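Local coordinates for protein deseasin MCP-01 (Pseudoalteromonas sp., PDB 3VV3) that degrades collagen as a serine protease of the subtilisin family, with several calcium ions bound to its catalytic domain, at residues 32-37 and 320-325; 124-129 and 273-278; 181-186 and 215-220. All blocks are in the same frame, centred on the assembly; numbering follows the deposited sequence.

Interaction 1 (32-37 and 320-325)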
loop_
_atom_site.group_PDB
_atom_site.type_symbol
_atom_site.label_atom_id
_atom_site.label_comp_id
_atom_site.label_asym_id
_atom_site.label_seq_id
_atom_site.Cartn_x
_atom_site.Cartn_y
_atom_site.Cartn_z
ATOM N N PRO A 32 -19.135 14.010 14.020
ATOM C CA PRO A 32 -19.835 15.293 14.201
ATOM C C PRO A 32 -20.492 15.402 15.571
ATOM O O PRO A 32 -20.525 16.483 16.161
ATOM C CB PRO A 32 -20.894 15.276 13.092
ATOM C CG PRO A 32 -20.308 14.351 12.033
ATOM C CD PRO A 32 -19.620 13.278 12.833
ATOM N N GLU A 33 -21.011 14.293 16.072
ATOM C CA GLU A 33 -21.576 14.281 17.410
ATOM C C GLU A 33 -20.477 14.579 18.430
ATOM O O GLU A 33 -20.648 15.414 19.321
ATOM C CB GLU A 33 -22.247 12.938 17.693
ATOM C CG GLU A 33 -23.539 12.690 16.892
ATOM C CD GLU A 33 -23.322 12.238 15.449
ATOM O OE1 GLU A 33 -22.154 12.093 15.007
ATOM O OE2 GLU A 33 -24.344 12.025 14.746
ATOM N N ALA A 34 -19.334 13.915 18.285
ATOM C CA ALA A 34 -18.224 14.133 19.207
ATOM C C ALA A 34 -17.776 15.590 19.195
ATOM O O ALA A 34 -17.405 16.150 20.232
ATOM C CB ALA A 34 -17.042 13.202 18.871
ATOM N N TRP A 35 -17.818 16.207 18.021
ATOM C CA TRP A 35 -17.347 17.580 17.883
ATOM C C TRP A 35 -18.202 18.592 18.642
ATOM O O TRP A 35 -17.796 19.733 18.815
ATOM C CB TRP A 35 -17.220 17.973 16.411
ATOM C CG TRP A 35 -16.134 17.215 15.702
ATOM C CD1 TRP A 35 -15.016 16.663 16.270
ATOM C CD2 TRP A 35 -16.052 16.935 14.300
ATOM N NE1 TRP A 35 -14.250 16.050 15.303
ATOM C CE2 TRP A 35 -14.864 16.204 14.088
ATOM C CE3 TRP A 35 -16.875 17.222 13.202
ATOM C CZ2 TRP A 35 -14.471 15.769 12.826
ATOM C CZ3 TRP A 35 -16.486 16.791 11.952
ATOM C CH2 TRP A 35 -15.290 16.066 11.771
ATOM N N SER A 36 -19.374 18.179 19.101
ATOM C CA SER A 36 -20.191 19.063 19.931
ATOM C C SER A 36 -19.570 19.189 21.321
ATOM O O SER A 36 -19.837 20.144 22.052
ATOM C CB SER A 36 -21.636 18.552 20.019
ATOM O OG SER A 36 -21.719 17.359 20.778
ATOM N N ILE A 37 -18.727 18.221 21.670
ATOM C CA ILE A 37 -18.031 18.207 22.952
ATOM C C ILE A 37 -16.640 18.820 22.815
ATOM O O ILE A 37 -16.246 19.669 23.610
ATOM C CB ILE A 37 -17.904 16.770 23.498
ATOM C CG1 ILE A 37 -19.290 16.145 23.701
ATOM C CG2 ILE A 37 -17.083 16.736 24.791
ATOM C CD1 ILE A 37 -19.253 14.650 24.003
ATOM N N ASN A 320 -15.867 4.469 18.295
ATOM C CA ASN A 320 -16.875 5.512 18.331
ATOM C C ASN A 320 -16.373 6.656 19.195
ATOM O O ASN A 320 -16.338 6.548 20.419
ATOM C CB ASN A 320 -18.206 4.986 18.870
ATOM C CG ASN A 320 -19.318 6.002 18.713
ATOM O OD1 ASN A 320 -19.181 7.155 19.127
ATOM N ND2 ASN A 320 -20.412 5.592 18.075
ATOM N N VAL A 321 -15.962 7.741 18.548
ATOM C CA VAL A 321 -15.269 8.798 19.270
ATOM C C VAL A 321 -16.246 9.657 20.065
ATOM O O VAL A 321 -15.879 10.230 21.094
ATOM C CB VAL A 321 -14.350 9.647 18.362
ATOM C CG1 VAL A 321 -15.156 10.454 17.341
ATOM C CG2 VAL A 321 -13.446 10.563 19.225
ATOM N N ASN A 322 -17.498 9.716 19.612
ATOM C CA ASN A 322 -18.507 10.408 20.406
ATOM C C ASN A 322 -18.655 9.731 21.760
ATOM O O ASN A 322 -18.584 10.384 22.807
ATOM C CB ASN A 322 -19.856 10.455 19.682
ATOM C CG ASN A 322 -20.903 11.234 20.471
ATOM O OD1 ASN A 322 -20.656 12.362 20.903
ATOM N ND2 ASN A 322 -22.064 10.623 20.680
ATOM N N GLN A 323 -18.866 8.418 21.749
ATOM C CA GLN A 323 -19.025 7.692 23.006
ATOM C C GLN A 323 -17.751 7.745 23.851
ATOM O O GLN A 323 -17.809 7.747 25.077
ATOM C CB GLN A 323 -19.452 6.242 22.772
ATOM C CG GLN A 323 -19.969 5.555 24.040
ATOM C CD GLN A 323 -21.272 6.174 24.551
ATOM O OE1 GLN A 323 -22.219 6.366 23.789
ATOM N NE2 GLN A 323 -21.318 6.488 25.845
ATOM N N ALA A 324 -16.598 7.790 23.193
ATOM C CA ALA A 324 -15.342 7.875 23.918
ATOM C C ALA A 324 -15.288 9.175 24.719
ATOM O O ALA A 324 -14.905 9.171 25.888
ATOM C CB ALA A 324 -14.160 7.801 22.950
ATOM N N LEU A 325 -15.659 10.283 24.079
ATOM C CA LEU A 325 -15.660 11.589 24.744
ATOM C C LEU A 325 -16.670 11.614 25.881
ATOM O O LEU A 325 -16.397 12.153 26.955
ATOM C CB LEU A 325 -15.976 12.716 23.758
ATOM C CG LEU A 325 -14.808 13.356 23.007
ATOM C CD1 LEU A 325 -13.843 12.336 22.450
ATOM C CD2 LEU A 325 -15.294 14.303 21.926
#

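Interaction 2 (124-129 and 273-278)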
loop_
_atom_site.group_PDB
_atom_site.type_symbol
_atom_site.label_atom_id
_atom_site.label_comp_id
_atom_site.label_asym_id
_atom_site.label_seq_id
_atom_site.Cartn_x
_atom_site.Cartn_y
_atom_site.Cartn_z
ATOM N N VAL A 124 -10.929 16.979 6.790
ATOM C CA VAL A 124 -10.838 17.319 8.205
ATOM C C VAL A 124 -10.510 16.042 8.961
ATOM O O VAL A 124 -10.997 14.964 8.616
ATOM C CB VAL A 124 -12.159 17.940 8.740
ATOM C CG1 VAL A 124 -13.362 17.045 8.421
ATOM C CG2 VAL A 124 -12.081 18.192 10.235
ATOM N N GLY A 125 -9.660 16.149 9.975
ATOM C CA GLY A 125 -9.289 14.978 10.749
ATOM C C GLY A 125 -10.233 14.723 11.907
ATOM O O GLY A 125 -11.184 15.478 12.130
ATOM N N VAL A 126 -9.976 13.659 12.657
ATOM C CA VAL A 126 -10.757 13.412 13.864
ATOM C C VAL A 126 -10.641 14.636 14.779
ATOM O O VAL A 126 -11.596 14.994 15.477
ATOM C CB VAL A 126 -10.282 12.153 14.621
ATOM C CG1 VAL A 126 -11.120 11.936 15.882
ATOM C CG2 VAL A 126 -10.344 10.919 13.716
ATOM N N ASN A 127 -9.466 15.261 14.770
ATOM C CA ASN A 127 -9.260 16.561 15.412
ATOM C C ASN A 127 -9.279 17.673 14.380
ATOM O O ASN A 127 -8.638 17.555 13.331
ATOM C CB ASN A 127 -7.907 16.609 16.137
ATOM C CG ASN A 127 -7.771 15.531 17.186
ATOM O OD1 ASN A 127 -8.091 15.739 18.353
ATOM N ND2 ASN A 127 -7.308 14.361 16.770
ATOM N N HIS A 128 -10.006 18.757 14.666
ATOM C CA HIS A 128 -9.904 19.962 13.845
ATOM C C HIS A 128 -8.620 20.692 14.185
ATOM O O HIS A 128 -8.011 21.334 13.332
ATOM C CB HIS A 128 -11.057 20.924 14.126
ATOM C CG HIS A 128 -12.391 20.406 13.708
ATOM N ND1 HIS A 128 -13.452 21.241 13.417
ATOM C CD2 HIS A 128 -12.841 19.143 13.525
ATOM C CE1 HIS A 128 -14.498 20.508 13.079
ATOM N NE2 HIS A 128 -14.154 19.235 13.132
ATOM N N ASP A 129 -8.241 20.605 15.456
ATOM C CA ASP A 129 -7.043 21.256 15.973
ATOM C C ASP A 129 -6.252 20.264 16.818
ATOM O O ASP A 129 -6.812 19.585 17.672
ATOM C CB ASP A 129 -7.433 22.464 16.827
ATOM C CG ASP A 129 -8.238 23.487 16.047
ATOM O OD1 ASP A 129 -7.649 24.193 15.203
ATOM O OD2 ASP A 129 -9.460 23.570 16.270
ATOM N N THR A 273 -5.729 2.922 11.758
ATOM C CA THR A 273 -4.890 3.325 12.880
ATOM C C THR A 273 -5.008 4.816 13.251
ATOM O O THR A 273 -5.216 5.143 14.429
ATOM C CB THR A 273 -3.432 2.879 12.609
ATOM O OG1 THR A 273 -3.412 1.444 12.543
ATOM C CG2 THR A 273 -2.474 3.336 13.700
ATOM N N PRO A 274 -4.901 5.722 12.262
ATOM C CA PRO A 274 -5.007 7.152 12.592
ATOM C C PRO A 274 -6.404 7.620 13.011
ATOM O O PRO A 274 -6.493 8.652 13.669
ATOM C CB PRO A 274 -4.543 7.856 11.304
ATOM C CG PRO A 274 -4.789 6.850 10.220
ATOM C CD PRO A 274 -4.455 5.521 10.869
ATOM N N HIS A 275 -7.473 6.904 12.660
ATOM C CA HIS A 275 -8.766 7.243 13.260
ATOM C C HIS A 275 -8.674 7.048 14.773
ATOM O O HIS A 275 -9.162 7.876 15.556
ATOM C CB HIS A 275 -9.912 6.400 12.683
ATOM C CG HIS A 275 -10.275 6.760 11.275
ATOM N ND1 HIS A 275 -11.243 7.695 10.964
ATOM C CD2 HIS A 275 -9.785 6.318 10.093
ATOM C CE1 HIS A 275 -11.335 7.807 9.651
ATOM N NE2 HIS A 275 -10.462 6.978 9.099
ATOM N N VAL A 276 -8.035 5.949 15.176
ATOM C CA VAL A 276 -7.876 5.636 16.595
ATOM C C VAL A 276 -6.885 6.577 17.291
ATOM O O VAL A 276 -7.163 7.078 18.393
ATOM C CB VAL A 276 -7.472 4.159 16.821
ATOM C CG1 VAL A 276 -7.242 3.894 18.309
ATOM C CG2 VAL A 276 -8.552 3.230 16.269
ATOM N N ALA A 277 -5.745 6.836 16.657
ATOM C CA ALA A 277 -4.797 7.788 17.227
ATOM C C ALA A 277 -5.447 9.165 17.340
ATOM O O ALA A 277 -5.298 9.863 18.353
ATOM C CB ALA A 277 -3.519 7.866 16.388
ATOM N N GLY A 278 -6.180 9.555 16.306
ATOM C CA GLY A 278 -6.919 10.808 16.332
ATOM C C GLY A 278 -7.941 10.828 17.453
ATOM O O GLY A 278 -8.059 11.822 18.178
#

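Interaction 3 (181-186 and 215-220)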
loop_
_atom_site.group_PDB
_atom_site.type_symbol
_atom_site.label_atom_id
_atom_site.label_comp_id
_atom_site.label_asym_id
_atom_site.label_seq_id
_atom_site.Cartn_x
_atom_site.Cartn_y
_atom_site.Cartn_z
ATOM N N ALA A 181 14.872 -5.062 21.094
ATOM C CA ALA A 181 15.193 -3.640 21.095
ATOM C C ALA A 181 13.934 -2.810 20.871
ATOM O O ALA A 181 13.741 -1.779 21.517
ATOM C CB ALA A 181 16.249 -3.314 20.035
ATOM N N LEU A 182 13.078 -3.255 19.953
ATOM C CA LEU A 182 11.830 -2.529 19.698
ATOM C C LEU A 182 10.863 -2.676 20.879
ATOM O O LEU A 182 10.240 -1.697 21.314
ATOM C CB LEU A 182 11.185 -2.987 18.381
ATOM C CG LEU A 182 9.876 -2.293 17.976
ATOM C CD1 LEU A 182 10.027 -0.781 18.103
ATOM C CD2 LEU A 182 9.505 -2.679 16.540
ATOM N N ALA A 183 10.738 -3.893 21.401
ATOM C CA ALA A 183 9.928 -4.110 22.601
ATOM C C ALA A 183 10.368 -3.159 23.721
ATOM O O ALA A 183 9.539 -2.571 24.423
ATOM C CB ALA A 183 10.039 -5.553 23.059
ATOM N N ASP A 184 11.680 -3.027 23.890
ATOM C CA ASP A 184 12.235 -2.197 24.956
ATOM C C ASP A 184 11.948 -0.714 24.728
ATOM O O ASP A 184 11.702 0.028 25.679
ATOM C CB ASP A 184 13.745 -2.410 25.072
ATOM C CG ASP A 184 14.114 -3.749 25.695
ATOM O OD1 ASP A 184 13.218 -4.486 26.157
ATOM O OD2 ASP A 184 15.323 -4.062 25.718
ATOM N N ALA A 185 11.997 -0.282 23.469
ATOM C CA ALA A 185 11.694 1.104 23.144
ATOM C C ALA A 185 10.231 1.385 23.476
ATOM O O ALA A 185 9.885 2.456 23.996
ATOM C CB ALA A 185 11.977 1.381 21.678
ATOM N N ILE A 186 9.372 0.411 23.184
ATOM C CA ILE A 186 7.955 0.551 23.460
ATOM C C ILE A 186 7.705 0.556 24.965
ATOM O O ILE A 186 6.876 1.317 25.460
ATOM C CB ILE A 186 7.129 -0.546 22.762
ATOM C CG1 ILE A 186 7.261 -0.391 21.246
ATOM C CG2 ILE A 186 5.663 -0.483 23.201
ATOM C CD1 ILE A 186 6.686 -1.565 20.442
ATOM N N SER A 215 2.264 -4.798 15.929
ATOM C CA SER A 215 0.951 -4.938 16.572
ATOM C C SER A 215 0.876 -6.111 17.558
ATOM O O SER A 215 0.131 -6.041 18.532
ATOM C CB SER A 215 -0.185 -5.001 15.551
ATOM O OG SER A 215 -0.017 -6.092 14.681
ATOM N N ASN A 216 1.656 -7.169 17.328
ATOM C CA ASN A 216 1.651 -8.319 18.239
ATOM C C ASN A 216 2.480 -8.147 19.521
ATOM O O ASN A 216 2.450 -9.027 20.387
ATOM C CB ASN A 216 2.063 -9.622 17.523
ATOM C CG ASN A 216 0.879 -10.384 16.941
ATOM O OD1 ASN A 216 0.238 -9.931 15.995
ATOM N ND2 ASN A 216 0.585 -11.555 17.507
ATOM N N TYR A 217 3.222 -7.048 19.659
ATOM C CA TYR A 217 3.945 -6.839 20.916
ATOM C C TYR A 217 2.934 -6.848 22.054
ATOM O O TYR A 217 1.874 -6.237 21.941
ATOM C CB TYR A 217 4.758 -5.541 20.912
ATOM C CG TYR A 217 6.032 -5.684 20.119
ATOM C CD1 TYR A 217 7.010 -6.599 20.510
ATOM C CD2 TYR A 217 6.254 -4.927 18.973
ATOM C CE1 TYR A 217 8.174 -6.759 19.778
ATOM C CE2 TYR A 217 7.416 -5.074 18.235
ATOM C CZ TYR A 217 8.375 -5.994 18.646
ATOM O OH TYR A 217 9.531 -6.154 17.918
ATOM N N GLU A 218 3.255 -7.558 23.134
ATOM C CA GLU A 218 2.318 -7.723 24.249
ATOM C C GLU A 218 2.349 -6.570 25.261
ATOM O O GLU A 218 1.617 -6.570 26.263
ATOM C CB GLU A 218 2.570 -9.061 24.939
ATOM C CG GLU A 218 2.221 -10.266 24.067
ATOM C CD GLU A 218 2.622 -11.576 24.710
ATOM O OE1 GLU A 218 3.212 -11.542 25.809
ATOM O OE2 GLU A 218 2.350 -12.640 24.117
ATOM N N ASN A 219 3.188 -5.577 24.984
ATOM C CA ASN A 219 3.244 -4.371 25.794
ATOM C C ASN A 219 1.838 -3.824 26.051
ATOM O O ASN A 219 1.023 -3.719 25.132
ATOM C CB ASN A 219 4.114 -3.319 25.097
ATOM C CG ASN A 219 5.558 -3.772 24.918
ATOM O OD1 ASN A 219 6.472 -3.170 25.483
ATOM N ND2 ASN A 219 5.770 -4.825 24.141
ATOM N N ASP A 220 1.539 -3.481 27.300
ATOM C CA ASP A 220 0.190 -3.024 27.635
ATOM C C ASP A 220 -0.251 -1.736 26.924
ATOM O O ASP A 220 -1.450 -1.505 26.750
ATOM C CB ASP A 220 0.021 -2.864 29.145
ATOM C CG ASP A 220 -0.071 -4.195 29.870
ATOM O OD1 ASP A 220 -0.599 -5.168 29.283
ATOM O OD2 ASP A 220 0.375 -4.263 31.036
#

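Interaction 1 (32-37 and 320-325)
N322 lies against the helical turn of E33 and A34, where the two backbones come so close that the CA atoms of A34 and N322 are 3.9 Å apart. Its CB faces the backbone N of A34 and, slightly farther off, E33 CB. The next atom, CG, stands anti to the backbone N (chi1 -177°), which carries the amide across the gap; N322 CG then lies 3.5 Å from E33 CB. At the tip the branches part. N322 OD1 sits 3.3 Å from A34 N, but the N-H points too far aside for a hydrogen bond, while ND2 passes over E33 CB. Across this contact the amide meets its neighbours by packing alone; the side chain also touches D30. E33 O is already used within its own turn, accepting from both S36 N and S36 OG. An alanine in place of N322 would probably open a gap beside E33 CB and lose the cover that the amide gives to this turn.

On the more buried side, A34 CB points at the second helix. A34 CB rests 3.5 Å from N322 CA, with V321 CG1 3.7 Å away and L325 CD2 at the same distance. L325 CD2 also reaches A34 O, at 3.3 Å. Toward the exposed end, the side chains of I37 and L325 run antiparallel alongside each other, and I37 CD1 comes 3.8 Å from L325 CB. N320 caps the second helix, its OD1 taking the N-H of Q323 almost straight (172°) from above the carbonyl plane.

The side chain of E33 leads away from the contact and passes about 4 Å (nearest atoms) from a calcium ion bound by D26 and D30. The short helix 31-34 is thus laid on one flank of helix 321-327, which on its inner side packs V321 and L325 against A279 and L282 of helix 269-284.

Interaction 2 (124-129 and 273-278)
V126 and N127 meet the last turn of segment 273-278 in two different ways, one apolar and one polar. The apolar part belongs to V126. Its side chain straddles the helix backbone, each methyl on its own spot: CG1, anti to the backbone N (chi1 180°), packs 3.7 Å from G278 C, and CG2 lies 3.7 Å from H275 O. CG2 also approaches the imidazole of H275 obliquely, 4.3 Å from ND1. Between the two methyls, CB sits 4.0 Å from G278 CA. The backbones can come this near because G278 has no side chain: a CB built on it would point at the loop and fall 2.9 Å from V126 CB, a clash.

The polar part is a single bond across the contact. N127 ND2 donates to G278 O over 3.0 Å, with a bent N-H...O angle of 146°. The donor is tilted out of the carbonyl plane of G278, and the acceptor in turn lies out of the amide plane of N127. ND2 also donates to I113 O, which fixes the rotation of the amide and ties the loop to two helices with one nitrogen. Backbone bonds between V126 and T112 and between N127 and I113 hold the loop further to the end of helix 105-114. All the touching residues are buried.

Helix 269-284 is the long central helix of the subtilisin fold, and S270, the probable nucleophile, to G278 is the later part of the subtilase serine active-site signature, which ends at G278. P274 packs on V109, T112 and I113 of the helix headed by H105, the likely triad histidine. The loop before strand 131-136 thus joins the C-terminal end of helix 105-114 to the middle of helix 269-284, the two helices whose first turns carry H105 and S270, which together with D50 form a probable Ser-His-Asp triad.

Interaction 3 (181-186 and 215-220)
Y217 pushes its ring against the turn of helix made by L182, A183 and I186, and this is where the contact is tight. L182 CD2 lies 3.6 Å from Y217 CE2, the leucine crossing the tyrosine at about a right angle, while L182 CB comes equally near to Y217 OH. The isoleucine approaches the ring obliquely, nearer its CB end: I186 CD1 is 3.7 Å from Y217 CD2, again crossing nearly at right angles. Over one ring face lies the backbone of A183, with its CA 4.2 Å above the plane and offset toward the rim; A183 CB touches CE1 at 4.0 Å. The hydroxyl of Y217 takes part in a hydrogen bond with S179 N, just before the helix, so the polar end of the ring is held while its carbons stay in the apolar cluster.

Packing thins toward N219, which is partly exposed. There the isoleucine's second branch, I186 CG2, which stands anti to the backbone N, rests 3.7 Å from N219 CB, and the side chains pass at a slant. Beyond this, D184 and E218 are exposed and add nothing to the contact.

Deeper in, L182 also packs on I150 and I153 of helix 146-161, so helix 180-191 is wedged between that helix and the loop. Helix 180-191 is the connection of a beta-alpha-beta unit joining parallel strands 166-171 and 195-199, and segment 215-220 leads into the next strand, 222-228: a helix-on-loop contact between connections of inner strands in the parallel sheet of the alpha/beta subtilisin fold.

How the interactions relate
Interactions 1 and 2 are neighbours, their centres 12 Å apart, whereas interaction 3 lies 30 Å from interaction 1 and 23 Å from interaction 2, without touching either. The first two meet through W35, whose NE1 lies 2.9 Å from V126 O, probably hydrogen-bonded, and whose ring meets H128 edge-to-face. They also share helix 269-284, which contributes a segment to interaction 2 and carries helix 321-327 of interaction 1. Along the chain the contacts are nested: 181-186 with 215-220 inside 124-129 with 273-278, and that inside 32-37 with 320-325. The outermost closes the N- and C-terminal parts together, while the inner two pack helices and loops around the parallel sheet.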